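Local coordinates for 2-pyrone-4,6-dicarboxylic acid hydrolase, putative (Pseudomonas putida, PDB 2FFI), which is a TIM-barrel protein of the amidohydrolase family that probably hydrolyses the lactone ring of 2-pyrone-4,6-dicarboxylate, at residues Ala99-Arg103 and Leu104-Gly108; His143-Val146 and Ala147-Pro150; Pro180-Ala183 and Glu184-Leu188. All blocks are in the same frame, centred on the assembly; numbering follows the deposited sequence.

Contact 1 (Ala99-Arg103 and Leu104-Gly108)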
# COMPACT_ATOMS: atom_id res chain seq x y z
N ALA A 99 -8.14 -3.54 18.34
CA ALA A 99 -7.31 -4.53 18.99
C ALA A 99 -7.60 -5.88 18.39
O ALA A 99 -6.68 -6.58 17.98
CB ALA A 99 -7.59 -4.55 20.47
N GLU A 100 -8.88 -6.23 18.33
CA GLU A 100 -9.30 -7.51 17.76
C GLU A 100 -8.86 -7.66 16.31
O GLU A 100 -8.72 -8.78 15.83
CB GLU A 100 -10.82 -7.67 17.87
CG GLU A 100 -11.33 -9.03 17.38
CD GLU A 100 -12.61 -9.46 18.08
OE1 GLU A 100 -13.55 -8.62 18.16
OE2 GLU A 100 -12.69 -10.63 18.54
N MSE A 101 -8.64 -6.55 15.62
CA MSE A 101 -8.19 -6.61 14.24
C MSE A 101 -6.70 -6.87 14.23
O MSE A 101 -6.21 -7.72 13.47
CB MSE A 101 -8.52 -5.32 13.50
CG MSE A 101 -9.97 -5.19 13.08
SE MSE A 101 -10.34 -3.50 12.19
CE MSE A 101 -12.18 -3.84 11.67
N ALA A 102 -5.96 -6.14 15.07
CA ALA A 102 -4.51 -6.29 15.14
C ALA A 102 -4.23 -7.71 15.57
O ALA A 102 -3.21 -8.30 15.23
CB ALA A 102 -3.92 -5.32 16.14
N ARG A 103 -5.15 -8.26 16.34
CA ARG A 103 -4.97 -9.61 16.79
C ARG A 103 -5.15 -10.53 15.58
O ARG A 103 -4.63 -11.65 15.56
CB ARG A 103 -5.98 -9.92 17.88
CG ARG A 103 -5.69 -11.17 18.69
CD ARG A 103 -6.73 -11.34 19.79
NE ARG A 103 -6.83 -10.15 20.64
CZ ARG A 103 -7.98 -9.55 20.96
NH1 ARG A 103 -7.97 -8.48 21.73
NH2 ARG A 103 -9.13 -10.02 20.49
N LEU A 104 -5.87 -10.05 14.57
CA LEU A 104 -6.11 -10.85 13.37
C LEU A 104 -5.00 -10.69 12.36
O LEU A 104 -4.85 -11.53 11.47
CB LEU A 104 -7.43 -10.45 12.70
CG LEU A 104 -8.73 -10.78 13.42
CD1 LEU A 104 -9.92 -10.22 12.64
CD2 LEU A 104 -8.85 -12.30 13.58
N GLY A 105 -4.23 -9.62 12.49
CA GLY A 105 -3.15 -9.41 11.56
C GLY A 105 -3.12 -8.07 10.84
O GLY A 105 -2.19 -7.82 10.07
N VAL A 106 -4.12 -7.21 11.06
CA VAL A 106 -4.08 -5.92 10.38
C VAL A 106 -3.18 -4.95 11.14
O VAL A 106 -3.28 -4.81 12.37
CB VAL A 106 -5.49 -5.34 10.15
CG1 VAL A 106 -6.45 -5.95 11.09
CG2 VAL A 106 -5.47 -3.81 10.27
N ARG A 107 -2.27 -4.32 10.40
CA ARG A 107 -1.31 -3.42 10.99
C ARG A 107 -1.37 -1.95 10.54
O ARG A 107 -0.45 -1.17 10.80
CB ARG A 107 0.10 -3.95 10.75
CG ARG A 107 0.81 -4.51 11.98
CD ARG A 107 0.10 -5.70 12.57
NE ARG A 107 1.07 -6.66 13.05
CZ ARG A 107 0.75 -7.84 13.55
NH1 ARG A 107 1.72 -8.66 13.95
NH2 ARG A 107 -0.52 -8.19 13.65
N GLY A 108 -2.44 -1.58 9.85
CA GLY A 108 -2.54 -0.21 9.39
C GLY A 108 -3.93 0.12 8.91
O GLY A 108 -4.79 -0.76 8.85
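Met101 and Val106 meet across a Schellman motif that closes helix 95-102. The backbone bonds define it. Val106 N donates to Met101 O at 3.2 Å, nearly straight at 165°. Gly105 N gives a weak bond to Ala102 O at 3.2 Å. Leu104 N also reaches Met101 O, so this carbonyl takes two amides from opposite faces of its plane, and a third, Gly105 N, weakly. Gly105 is the C-prime residue. Its phi of 126° would press a CB against the preceding carbonyl oxygen.

The apolar contacts follow from this turn. Val106 CG1 lies against Met101 CB at 3.2 Å, and the two side chains meet at a slant. Leu104 folds back along the helix end, with CG anti to its own carbonyl carbon (chi1 -69°). Its CG lies against Glu100 O. Replacing Leu104 with a serine would probably open a gap beside Glu100 O and take away the apolar surface that Leu73 and Gln77 touch.

One further contact is of the CH-O type: Ala102 CA points its hydrogen at Val106 O, 3.4 Å away.

Around the turn, Met101, Ala102 and Val106 pack on Trp138. Leu104 touches helix 70-78, and Ala102 touches Gln136 of helix 127-136. The chain then enters strand 108-110, where Gly108 bonds to the backbone of Val87.

Contact 2 (His143-Val146 and Ala147-Pro150)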
# COMPACT_ATOMS: atom_id res chain seq x y z
N HIS A 143 -3.05 7.55 -0.41
CA HIS A 143 -3.17 7.27 -1.82
C HIS A 143 -3.83 8.47 -2.50
O HIS A 143 -5.05 8.61 -2.46
CB HIS A 143 -4.00 6.02 -2.02
CG HIS A 143 -4.17 5.64 -3.46
ND1 HIS A 143 -3.25 5.98 -4.43
CD2 HIS A 143 -5.14 4.93 -4.09
CE1 HIS A 143 -3.65 5.50 -5.60
NE2 HIS A 143 -4.80 4.86 -5.41
N ARG A 144 -3.02 9.35 -3.10
CA ARG A 144 -3.56 10.53 -3.77
C ARG A 144 -2.49 11.20 -4.63
O ARG A 144 -1.31 10.87 -4.50
CB ARG A 144 -4.11 11.51 -2.74
CG ARG A 144 -5.24 12.38 -3.28
CD ARG A 144 -5.82 13.28 -2.21
NE ARG A 144 -7.20 13.68 -2.51
CZ ARG A 144 -7.54 14.48 -3.51
NH1 ARG A 144 -6.62 14.98 -4.32
NH2 ARG A 144 -8.82 14.78 -3.69
N GLN A 145 -2.88 12.13 -5.50
CA GLN A 145 -1.89 12.79 -6.36
C GLN A 145 -0.73 13.29 -5.53
O GLN A 145 -0.94 13.81 -4.44
CB GLN A 145 -2.46 14.01 -7.09
CG GLN A 145 -3.78 13.82 -7.80
CD GLN A 145 -4.93 14.13 -6.90
OE1 GLN A 145 -5.42 13.26 -6.18
NE2 GLN A 145 -5.36 15.37 -6.92
N VAL A 146 0.49 13.18 -6.05
CA VAL A 146 1.65 13.64 -5.30
C VAL A 146 1.47 15.07 -4.84
O VAL A 146 2.02 15.47 -3.81
CB VAL A 146 2.95 13.60 -6.11
CG1 VAL A 146 2.95 14.68 -7.17
CG2 VAL A 146 4.13 13.78 -5.19
N ALA A 147 0.70 15.84 -5.60
CA ALA A 147 0.46 17.25 -5.30
C ALA A 147 -0.13 17.46 -3.91
O ALA A 147 0.20 18.44 -3.25
CB ALA A 147 -0.45 17.86 -6.35
N ASP A 148 -0.96 16.52 -3.47
CA ASP A 148 -1.60 16.62 -2.16
C ASP A 148 -0.92 15.83 -1.03
O ASP A 148 -1.23 16.02 0.15
CB ASP A 148 -3.07 16.20 -2.27
CG ASP A 148 -3.90 17.25 -2.97
OD1 ASP A 148 -4.72 16.88 -3.85
OD2 ASP A 148 -3.74 18.45 -2.63
N ILE A 149 0.01 14.95 -1.40
CA ILE A 149 0.71 14.14 -0.41
C ILE A 149 1.39 14.95 0.70
O ILE A 149 1.07 14.77 1.87
CB ILE A 149 1.75 13.23 -1.10
CG1 ILE A 149 1.02 12.25 -2.01
CG2 ILE A 149 2.58 12.48 -0.08
CD1 ILE A 149 -0.03 11.45 -1.30
N PRO A 150 2.32 15.86 0.35
CA PRO A 150 2.98 16.65 1.40
C PRO A 150 2.04 17.37 2.38
O PRO A 150 2.43 17.69 3.50
CB PRO A 150 3.85 17.62 0.61
CG PRO A 150 3.13 17.76 -0.70
CD PRO A 150 2.71 16.33 -0.99
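Arg144 and Asp148 form a salt bridge across the turn that leads into helix 149-156. Arg144 NH1 lies 2.7 Å from Asp148 OD1. The guanidinium and carboxylate planes stand 74° apart, so one nitrogen meets one oxygen and the groups are not paired flat. The Arg144 chain runs extended from CG to NE, with CG opposite the backbone N (chi1 -152°), and this carries the guanidinium across to the aspartate. Its CD also passes Asp148 CB at 4.0 Å. The side chains of Gln145 and Asp148 run parallel in direction, with amide and carboxylate nearly perpendicular.

Backbone bonds shape the turn that brings these side chains together. Asp148 N donates to Gln145 O at 2.9 Å, from above the carbonyl plane. Ile149 N bonds to Val146 O at 3.2 Å and more weakly to Gln145 O. Ile149 turns back inside the bend. Its CG1 lies 3.6 Å from Val146 CA, and its CD1 lies 3.5 Å from Arg144 O. Pro150 has no amide hydrogen to give, and its CD rests instead against Val146 O.

Farther out, Arg144 NH2 bonds to Gln116 O, which gives the guanidinium a second anchor through its other terminal nitrogen. Val146 shares a backbone bond with Arg170 and packs on Phe182. At the start of the segment, the His143 ring meets His167 edge-to-face and touches Asp166 and Asn112. The arrangement is a beta-to-alpha connection of a TIM barrel, joining strand 139-142 to helix 149-156. In amidohydrolases, loops at the C-terminal ends of the strands line the active site.

Contact 3 (Pro180-Ala183 and Glu184-Leu188)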
# COMPACT_ATOMS: atom_id res chain seq x y z
N PRO A 180 5.14 19.45 -9.00
CA PRO A 180 4.60 20.25 -7.91
C PRO A 180 4.49 19.51 -6.58
O PRO A 180 4.61 20.12 -5.52
CB PRO A 180 3.25 20.69 -8.45
CG PRO A 180 2.86 19.54 -9.33
CD PRO A 180 4.15 19.30 -10.07
N GLY A 181 4.26 18.21 -6.61
CA GLY A 181 4.16 17.49 -5.36
C GLY A 181 5.35 16.60 -5.01
O GLY A 181 5.72 16.43 -3.85
N PHE A 182 5.96 16.03 -6.04
CA PHE A 182 7.09 15.15 -5.84
C PHE A 182 8.32 15.87 -5.33
O PHE A 182 9.15 15.29 -4.63
CB PHE A 182 7.44 14.44 -7.13
CG PHE A 182 8.18 13.17 -6.92
CD1 PHE A 182 7.51 12.04 -6.48
CD2 PHE A 182 9.54 13.10 -7.15
CE1 PHE A 182 8.19 10.85 -6.28
CE2 PHE A 182 10.23 11.92 -6.95
CZ PHE A 182 9.55 10.79 -6.52
N ALA A 183 8.45 17.14 -5.70
CA ALA A 183 9.58 17.93 -5.27
C ALA A 183 9.58 18.04 -3.76
O ALA A 183 10.58 17.73 -3.11
CB ALA A 183 9.53 19.30 -5.89
N GLU A 184 8.46 18.49 -3.20
CA GLU A 184 8.35 18.64 -1.74
C GLU A 184 8.58 17.30 -1.06
O GLU A 184 9.04 17.24 0.07
CB GLU A 184 6.95 19.16 -1.37
CG GLU A 184 6.56 20.49 -1.99
CD GLU A 184 5.09 20.85 -1.74
OE1 GLU A 184 4.20 20.19 -2.31
OE2 GLU A 184 4.83 21.79 -0.95
N LEU A 185 8.26 16.22 -1.77
CA LEU A 185 8.43 14.88 -1.24
C LEU A 185 9.92 14.53 -1.05
O LEU A 185 10.29 13.94 -0.03
CB LEU A 185 7.74 13.88 -2.19
CG LEU A 185 7.46 12.44 -1.76
CD1 LEU A 185 8.75 11.64 -1.77
CD2 LEU A 185 6.82 12.43 -0.38
N LEU A 186 10.77 14.91 -2.00
CA LEU A 186 12.20 14.63 -1.92
C LEU A 186 12.90 15.58 -0.98
O LEU A 186 14.12 15.54 -0.84
CB LEU A 186 12.86 14.76 -3.29
CG LEU A 186 12.23 14.02 -4.45
CD1 LEU A 186 13.01 14.33 -5.70
CD2 LEU A 186 12.22 12.54 -4.16
N THR A 187 12.12 16.44 -0.33
CA THR A 187 12.68 17.42 0.58
C THR A 187 11.85 17.45 1.85
O THR A 187 12.13 18.22 2.76
CB THR A 187 12.66 18.83 -0.05
OG1 THR A 187 13.12 18.76 -1.41
CG2 THR A 187 13.58 19.78 0.71
N LEU A 188 10.83 16.60 1.91
CA LEU A 188 9.94 16.56 3.07
C LEU A 188 10.69 16.39 4.38
O LEU A 188 11.83 15.92 4.42
CB LEU A 188 8.92 15.43 2.91
CG LEU A 188 7.78 15.39 3.93
CD1 LEU A 188 6.96 16.67 3.85
CD2 LEU A 188 6.90 14.18 3.64
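Phe182, at the start of the short helix 182-185, packs on Leu186 just past its end. This helix belongs to a beta-alpha-beta unit of the TIM barrel, between strands 163-165 and 194-199. On the tight side, Phe182 CE2 lies 3.5 Å from Leu186 CD2, and the two side chains meet at an angle. The ring reaches Leu186 because its CG stands opposite the backbone N (chi1 -157°). Leu186 CG also comes near Phe182 O. Both side chains rest on Leu222 of helix 208-225, and Leu185 joins them there. Beneath them the backbone keeps helical bonds. Leu185 N donates to Gly181 O at 3.3 Å, and Leu186 N to Phe182 O at 3.1 Å.

The ends are looser: Pro180 before the helix and Thr187 after it are exposed. Glu184 is partly exposed and lies beside helix 149-156. Its OE1 comes within 3.2 Å of Pro180 O. Both are acceptors, so this approach is not a bond. Its OE2 has a long, weak ion pair with Arg154. At the helix end, Leu185 O accepts a bond from His225 ND1. Beyond it, the hydroxyl of Thr187 donates through OG1 to Ala183 O at 3.2 Å, tilted 32° from the carbonyl plane.

In the fold
The three contacts follow one another along the chain: contact 1 at a helix end, contact 2 at a helix start, contact 3 over a whole short helix. Contact 1 leads into strand 108-110. Contact 2 leaves strand 139-142. Contacts 2 and 3 touch, with centres 10 Å apart. Val146 CG2 packs on Phe182 N at 3.0 Å, and Pro150 CG lies near Glu184 OE1. Contact 1 stands apart. Its centre is 27 Å from that of contact 2 and 32 Å from that of contact 3, which lies across the chain's centre. Of the three, contact 2 probably lies nearest the active site, since it follows the C-terminal end of a barrel strand, where amidohydrolases place theirs.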